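SsDNA binding protein (Aeropyrum pernix, PDB 4PSN) binds single-stranded DNA, which it probably encloses in tunnels formed between the subunits of its tetramer. Local coordinates at residues R163-K175 and F198-V212. Sequence-based numbering, arbitrary orientation. Where two conformers were deposited one is given.
Sequences RGAVVEPTPLLLK and FSEAQNVEKREAVRV
Leu-174 CB lies over one face of the Phe-198 ring, a CH-pi contact with CB 4.2 Å from the centroid of that ring, while Val-166 CG1 comes to the opposite face. At the rim, near the ring plane, stand two backbone atoms of the hairpin, Ala-165 N and Leu-172 O, and Phe-124 and Leu-151 add to the ring's surroundings. The hairpin, strands 159-166 and 172-180, belongs to the antiparallel sheet of the C-terminal domain, and the 198-212 segment illustrates how one segment can serve both faces and the border of such a sheet: Phe-198 packs on one face, residues 202-203 add a short edge strand, and helix 206-218 covers the other face. With an alanine at Phe-198, Val-166 and Leu-174 are likely to lose the ring they pack on from opposite faces, opening a gap in the core.

The edge strand is fixed by an antiparallel hydrogen-bonded pair, Leu-173 with Gln-202. Leu-173 N gives a 2.8 Å bond to Gln-202 O, and Gln-202 N returns one to Leu-173 O. Further along, Val-204 N reaches Pro-171 O almost straight, at 171°. Glu-205 occupies the N-cap position, its N bonded to Glu-208 OE1, and its own OE1 forms a salt bridge with Arg-23 of the second subunit.

On the side of the helix turned to the hairpin, the small side chain of Ala-209 allows a close approach: its CB sits 3.4 Å from Val-166 O. Ala-165 CB meets Val-212 CG1 at 3.6 Å; that branch stands anti to the backbone N (chi1 166°). At the hairpin's turn, one water donates to Pro-171 O, accepts from Asn-203 ND2 at 2.8 Å and also bonds Thr-170 OG1.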
loop_
_atom_site.group_PDB
_atom_site.type_symbol
_atom_site.label_atom_id
_atom_site.label_comp_id
_atom_site.label_asym_id
_atom_site.label_seq_id
_atom_site.Cartn_x
_atom_site.Cartn_y
_atom_site.Cartn_z
ATOM N N ARG C 163 -23.021 24.364 -13.696
ATOM C CA ARG C 163 -22.246 23.342 -12.990
ATOM C C ARG C 163 -21.025 22.978 -13.811
ATOM O O ARG C 163 -20.952 23.311 -14.983
ATOM C CB ARG C 163 -23.077 22.091 -12.639
ATOM C CG ARG C 163 -23.936 21.496 -13.735
ATOM C CD ARG C 163 -25.147 22.389 -13.991
ATOM N NE ARG C 163 -26.252 21.709 -14.655
ATOM C CZ ARG C 163 -26.903 22.202 -15.706
ATOM N NH1 ARG C 163 -27.907 21.521 -16.243
ATOM N NH2 ARG C 163 -26.549 23.377 -16.223
ATOM N N GLY C 164 -20.060 22.316 -13.204
ATOM C CA GLY C 164 -18.852 22.014 -13.944
ATOM C C GLY C 164 -17.806 21.415 -13.053
ATOM O O GLY C 164 -18.078 21.110 -11.898
ATOM N N ALA C 165 -16.600 21.250 -13.593
ATOM C CA ALA C 165 -15.543 20.580 -12.869
ATOM C C ALA C 165 -14.206 20.956 -13.497
ATOM O O ALA C 165 -14.157 21.210 -14.693
ATOM C CB ALA C 165 -15.747 19.061 -12.969
ATOM N N VAL C 166 -13.139 20.981 -12.689
ATOM C CA VAL C 166 -11.767 21.076 -13.208
ATOM C C VAL C 166 -10.903 20.043 -12.493
ATOM O O VAL C 166 -11.217 19.608 -11.377
ATOM C CB VAL C 166 -11.152 22.491 -13.009
ATOM C CG1 VAL C 166 -11.970 23.570 -13.764
ATOM C CG2 VAL C 166 -11.075 22.830 -11.544
ATOM N N VAL C 167 -9.815 19.639 -13.127
ATOM C CA VAL C 167 -8.918 18.660 -12.527
ATOM C C VAL C 167 -7.628 19.313 -12.028
ATOM O O VAL C 167 -6.914 18.738 -11.210
ATOM C CB VAL C 167 -8.565 17.535 -13.516
ATOM C CG1 VAL C 167 -9.823 16.832 -13.974
ATOM C CG2 VAL C 167 -7.782 18.098 -14.706
ATOM N N GLU C 168 -7.337 20.514 -12.523
ATOM C CA GLU C 168 -6.142 21.254 -12.104
ATOM C C GLU C 168 -6.567 22.684 -11.857
ATOM O O GLU C 168 -7.492 23.158 -12.510
ATOM C CB GLU C 168 -5.079 21.256 -13.212
ATOM C CG GLU C 168 -4.445 19.891 -13.490
ATOM C CD GLU C 168 -3.602 19.897 -14.767
ATOM O OE1 GLU C 168 -3.389 20.990 -15.352
ATOM O OE2 GLU C 168 -3.154 18.811 -15.189
ATOM N N PRO C 169 -5.874 23.401 -10.953
ATOM C CA PRO C 169 -4.679 22.965 -10.233
ATOM C C PRO C 169 -5.001 22.058 -9.046
ATOM O O PRO C 169 -4.088 21.603 -8.382
ATOM C CB PRO C 169 -4.060 24.282 -9.742
ATOM C CG PRO C 169 -5.251 25.223 -9.601
ATOM C CD PRO C 169 -6.173 24.831 -10.725
ATOM N N THR C 170 -6.281 21.822 -8.789
ATOM C CA THR C 170 -6.715 20.856 -7.795
ATOM C C THR C 170 -8.118 20.426 -8.231
ATOM O O THR C 170 -8.829 21.209 -8.848
ATOM C CB THR C 170 -6.722 21.464 -6.374
ATOM O OG1 THR C 170 -6.864 20.421 -5.404
ATOM C CG2 THR C 170 -7.850 22.498 -6.213
ATOM N N PRO C 171 -8.491 19.165 -7.983
ATOM C CA PRO C 171 -9.789 18.722 -8.512
ATOM C C PRO C 171 -10.977 19.370 -7.784
ATOM O O PRO C 171 -11.105 19.254 -6.556
ATOM C CB PRO C 171 -9.762 17.202 -8.299
ATOM C CG PRO C 171 -8.280 16.851 -8.187
ATOM C CD PRO C 171 -7.702 18.044 -7.438
ATOM N N LEU C 172 -11.834 20.035 -8.558
ATOM C CA LEU C 172 -12.962 20.806 -8.022
ATOM C C LEU C 172 -14.244 20.544 -8.783
ATOM O O LEU C 172 -14.253 20.459 -10.009
ATOM C CB LEU C 172 -12.683 22.305 -8.093
ATOM C CG LEU C 172 -11.501 22.819 -7.280
ATOM C CD1 LEU C 172 -11.209 24.258 -7.672
ATOM C CD2 LEU C 172 -11.815 22.713 -5.791
ATOM N N LEU C 173 -15.334 20.409 -8.036
ATOM C CA LEU C 173 -16.640 20.200 -8.619
ATOM C C LEU C 173 -17.563 21.357 -8.256
ATOM O O LEU C 173 -17.802 21.627 -7.084
ATOM C CB LEU C 173 -17.231 18.880 -8.128
ATOM C CG LEU C 173 -17.364 17.781 -9.176
ATOM C CD1 LEU C 173 -16.054 17.566 -9.890
ATOM C CD2 LEU C 173 -17.846 16.485 -8.530
ATOM N N LEU C 174 -18.058 22.054 -9.269
ATOM C CA LEU C 174 -19.045 23.099 -9.048
ATOM C C LEU C 174 -20.423 22.453 -9.157
ATOM O O LEU C 174 -20.819 22.013 -10.236
ATOM C CB LEU C 174 -18.882 24.211 -10.087
ATOM C CG LEU C 174 -19.879 25.369 -10.031
ATOM C CD1 LEU C 174 -19.624 26.231 -8.807
ATOM C CD2 LEU C 174 -19.800 26.201 -11.314
ATOM N N LYS C 175 -21.125 22.364 -8.028
ATOM C CA LYS C 175 -22.480 21.808 -7.957
ATOM C C LYS C 175 -23.498 22.750 -8.597
ATOM O O LYS C 175 -23.242 23.948 -8.715
ATOM C CB LYS C 175 -22.891 21.605 -6.496
ATOM C CG LYS C 175 -21.834 20.955 -5.627
ATOM C CD LYS C 175 -21.734 19.475 -5.917
ATOM C CE LYS C 175 -20.922 18.771 -4.853
ATOM N NZ LYS C 175 -21.355 17.360 -4.715
ATOM N N PHE C 198 -15.845 28.950 -8.814
ATOM C CA PHE C 198 -15.028 27.817 -8.403
ATOM C C PHE C 198 -14.332 28.022 -7.064
ATOM O O PHE C 198 -13.869 27.053 -6.456
ATOM C CB PHE C 198 -14.022 27.429 -9.498
ATOM C CG PHE C 198 -14.570 26.415 -10.473
ATOM C CD1 PHE C 198 -14.454 25.056 -10.211
ATOM C CD2 PHE C 198 -15.234 26.822 -11.621
ATOM C CE1 PHE C 198 -14.966 24.111 -11.087
ATOM C CE2 PHE C 198 -15.771 25.880 -12.514
ATOM C CZ PHE C 198 -15.635 24.521 -12.244
ATOM N N SER C 199 -14.258 29.269 -6.599
ATOM C CA SER C 199 -13.715 29.537 -5.261
ATOM C C SER C 199 -14.589 28.931 -4.149
ATOM O O SER C 199 -14.173 28.835 -3.004
ATOM C CB SER C 199 -13.549 31.046 -5.032
ATOM O OG SER C 199 -14.804 31.645 -4.770
ATOM N N GLU C 200 -15.811 28.536 -4.486
ATOM C CA GLU C 200 -16.698 27.890 -3.518
ATOM C C GLU C 200 -17.040 26.461 -3.937
ATOM O O GLU C 200 -17.930 25.822 -3.369
ATOM C CB GLU C 200 -17.986 28.697 -3.358
ATOM C CG GLU C 200 -17.778 30.055 -2.717
ATOM C CD GLU C 200 -19.084 30.775 -2.435
ATOM O OE1 GLU C 200 -19.879 30.981 -3.384
ATOM O OE2 GLU C 200 -19.317 31.127 -1.258
ATOM N N ALA C 201 -16.338 25.969 -4.947
ATOM C CA ALA C 201 -16.588 24.629 -5.466
ATOM C C ALA C 201 -16.150 23.564 -4.447
ATOM O O ALA C 201 -15.371 23.844 -3.543
ATOM C CB ALA C 201 -15.831 24.440 -6.783
ATOM N N GLN C 202 -16.610 22.335 -4.629
ATOM C CA GLN C 202 -16.254 21.248 -3.720
ATOM C C GLN C 202 -14.922 20.588 -4.127
ATOM O O GLN C 202 -14.700 20.301 -5.299
ATOM C CB GLN C 202 -17.382 20.201 -3.732
ATOM C CG GLN C 202 -17.157 19.036 -2.788
ATOM C CD GLN C 202 -18.237 17.957 -2.887
ATOM O OE1 GLN C 202 -18.567 17.481 -3.970
ATOM N NE2 GLN C 202 -18.785 17.569 -1.744
ATOM N N ASN C 203 -14.041 20.347 -3.161
ATOM C CA ASN C 203 -12.825 19.570 -3.398
ATOM C C ASN C 203 -13.135 18.081 -3.474
ATOM O O ASN C 203 -13.733 17.528 -2.560
ATOM C CB ASN C 203 -11.823 19.815 -2.284
ATOM C CG ASN C 203 -11.448 21.267 -2.159
ATOM O OD1 ASN C 203 -12.077 22.022 -1.413
ATOM N ND2 ASN C 203 -10.433 21.675 -2.900
ATOM N N VAL C 204 -12.738 17.440 -4.567
ATOM C CA VAL C 204 -13.054 16.034 -4.775
ATOM C C VAL C 204 -11.812 15.261 -5.195
ATOM O O VAL C 204 -10.743 15.836 -5.395
ATOM C CB VAL C 204 -14.133 15.866 -5.868
ATOM C CG1 VAL C 204 -15.457 16.505 -5.417
ATOM C CG2 VAL C 204 -13.655 16.478 -7.168
ATOM N N GLU C 205 -11.950 13.955 -5.335
ATOM C CA GLU C 205 -10.882 13.173 -5.959
ATOM C C GLU C 205 -10.854 13.411 -7.460
ATOM O O GLU C 205 -11.887 13.703 -8.070
ATOM C CB GLU C 205 -11.045 11.686 -5.630
ATOM C CG GLU C 205 -10.900 11.404 -4.140
ATOM C CD GLU C 205 -10.629 9.927 -3.798
ATOM O OE1 GLU C 205 -10.750 9.056 -4.685
ATOM O OE2 GLU C 205 -10.294 9.645 -2.622
ATOM N N LYS C 206 -9.662 13.299 -8.045
ATOM C CA LYS C 206 -9.449 13.611 -9.449
ATOM C C LYS C 206 -10.400 12.867 -10.404
ATOM O O LYS C 206 -10.946 13.459 -11.346
ATOM C CB LYS C 206 -7.985 13.339 -9.827
ATOM C CG LYS C 206 -7.587 13.908 -11.181
ATOM C CD LYS C 206 -6.174 13.476 -11.572
ATOM C CE LYS C 206 -5.563 14.416 -12.608
ATOM N NZ LYS C 206 -4.354 13.865 -13.292
ATOM N N ARG C 207 -10.597 11.573 -10.172
ATOM C CA ARG C 207 -11.509 10.788 -11.012
ATOM C C ARG C 207 -12.950 11.332 -11.023
ATOM O O ARG C 207 -13.647 11.238 -12.036
ATOM C CB ARG C 207 -11.503 9.309 -10.590
ATOM C CG ARG C 207 -12.268 8.377 -11.535
ATOM C CD ARG C 207 -12.066 6.892 -11.161
ATOM N NE ARG C 207 -10.694 6.444 -11.415
ATOM C CZ ARG C 207 -9.786 6.189 -10.473
ATOM N NH1 ARG C 207 -10.093 6.311 -9.186
ATOM N NH2 ARG C 207 -8.564 5.801 -10.825
ATOM N N GLU C 208 -13.405 11.898 -9.911
ATOM C CA GLU C 208 -14.770 12.401 -9.871
ATOM C C GLU C 208 -14.866 13.574 -10.833
ATOM O O GLU C 208 -15.843 13.701 -11.576
ATOM C CB GLU C 208 -15.163 12.857 -8.466
ATOM C CG GLU C 208 -14.983 11.791 -7.383
ATOM C CD GLU C 208 -15.443 12.284 -6.005
ATOM O OE1 GLU C 208 -14.601 12.410 -5.089
ATOM O OE2 GLU C 208 -16.650 12.549 -5.847
ATOM N N ALA C 209 -13.842 14.429 -10.809
ATOM C CA ALA C 209 -13.835 15.617 -11.648
ATOM C C ALA C 209 -13.714 15.181 -13.095
ATOM O O ALA C 209 -14.388 15.712 -13.954
ATOM C CB ALA C 209 -12.691 16.575 -11.257
ATOM N N VAL C 210 -12.868 14.188 -13.362
ATOM C CA VAL C 210 -12.680 13.732 -14.750
ATOM C C VAL C 210 -13.998 13.253 -15.355
ATOM O O VAL C 210 -14.339 13.587 -16.492
ATOM C CB VAL C 210 -11.601 12.612 -14.875
ATOM C CG1 VAL C 210 -11.600 11.996 -16.280
ATOM C CG2 VAL C 210 -10.208 13.144 -14.535
ATOM N N ARG C 211 -14.751 12.483 -14.583
ATOM C CA ARG C 211 -16.023 11.935 -15.050
ATOM C C ARG C 211 -17.021 13.043 -15.417
ATOM O O ARG C 211 -17.721 12.957 -16.430
ATOM C CB ARG C 211 -16.612 11.020 -13.970
ATOM C CG ARG C 211 -17.947 10.403 -14.303
ATOM C CD ARG C 211 -17.805 8.941 -14.681
ATOM N NE ARG C 211 -17.098 8.154 -13.663
ATOM C CZ ARG C 211 -16.382 7.069 -13.947
ATOM N NH1 ARG C 211 -16.285 6.666 -15.205
ATOM N NH2 ARG C 211 -15.754 6.396 -12.988
ATOM N N VAL C 212 -17.094 14.083 -14.592
ATOM C CA VAL C 212 -18.015 15.187 -14.858
ATOM C C VAL C 212 -17.609 15.961 -16.127
ATOM O O VAL C 212 -18.451 16.294 -16.972
ATOM C CB VAL C 212 -18.125 16.142 -13.648
ATOM C CG1 VAL C 212 -18.813 17.456 -14.043
ATOM C CG2 VAL C 212 -18.882 15.460 -12.488
HETATM O O HOH W 1 -9.343 19.698 -4.518
#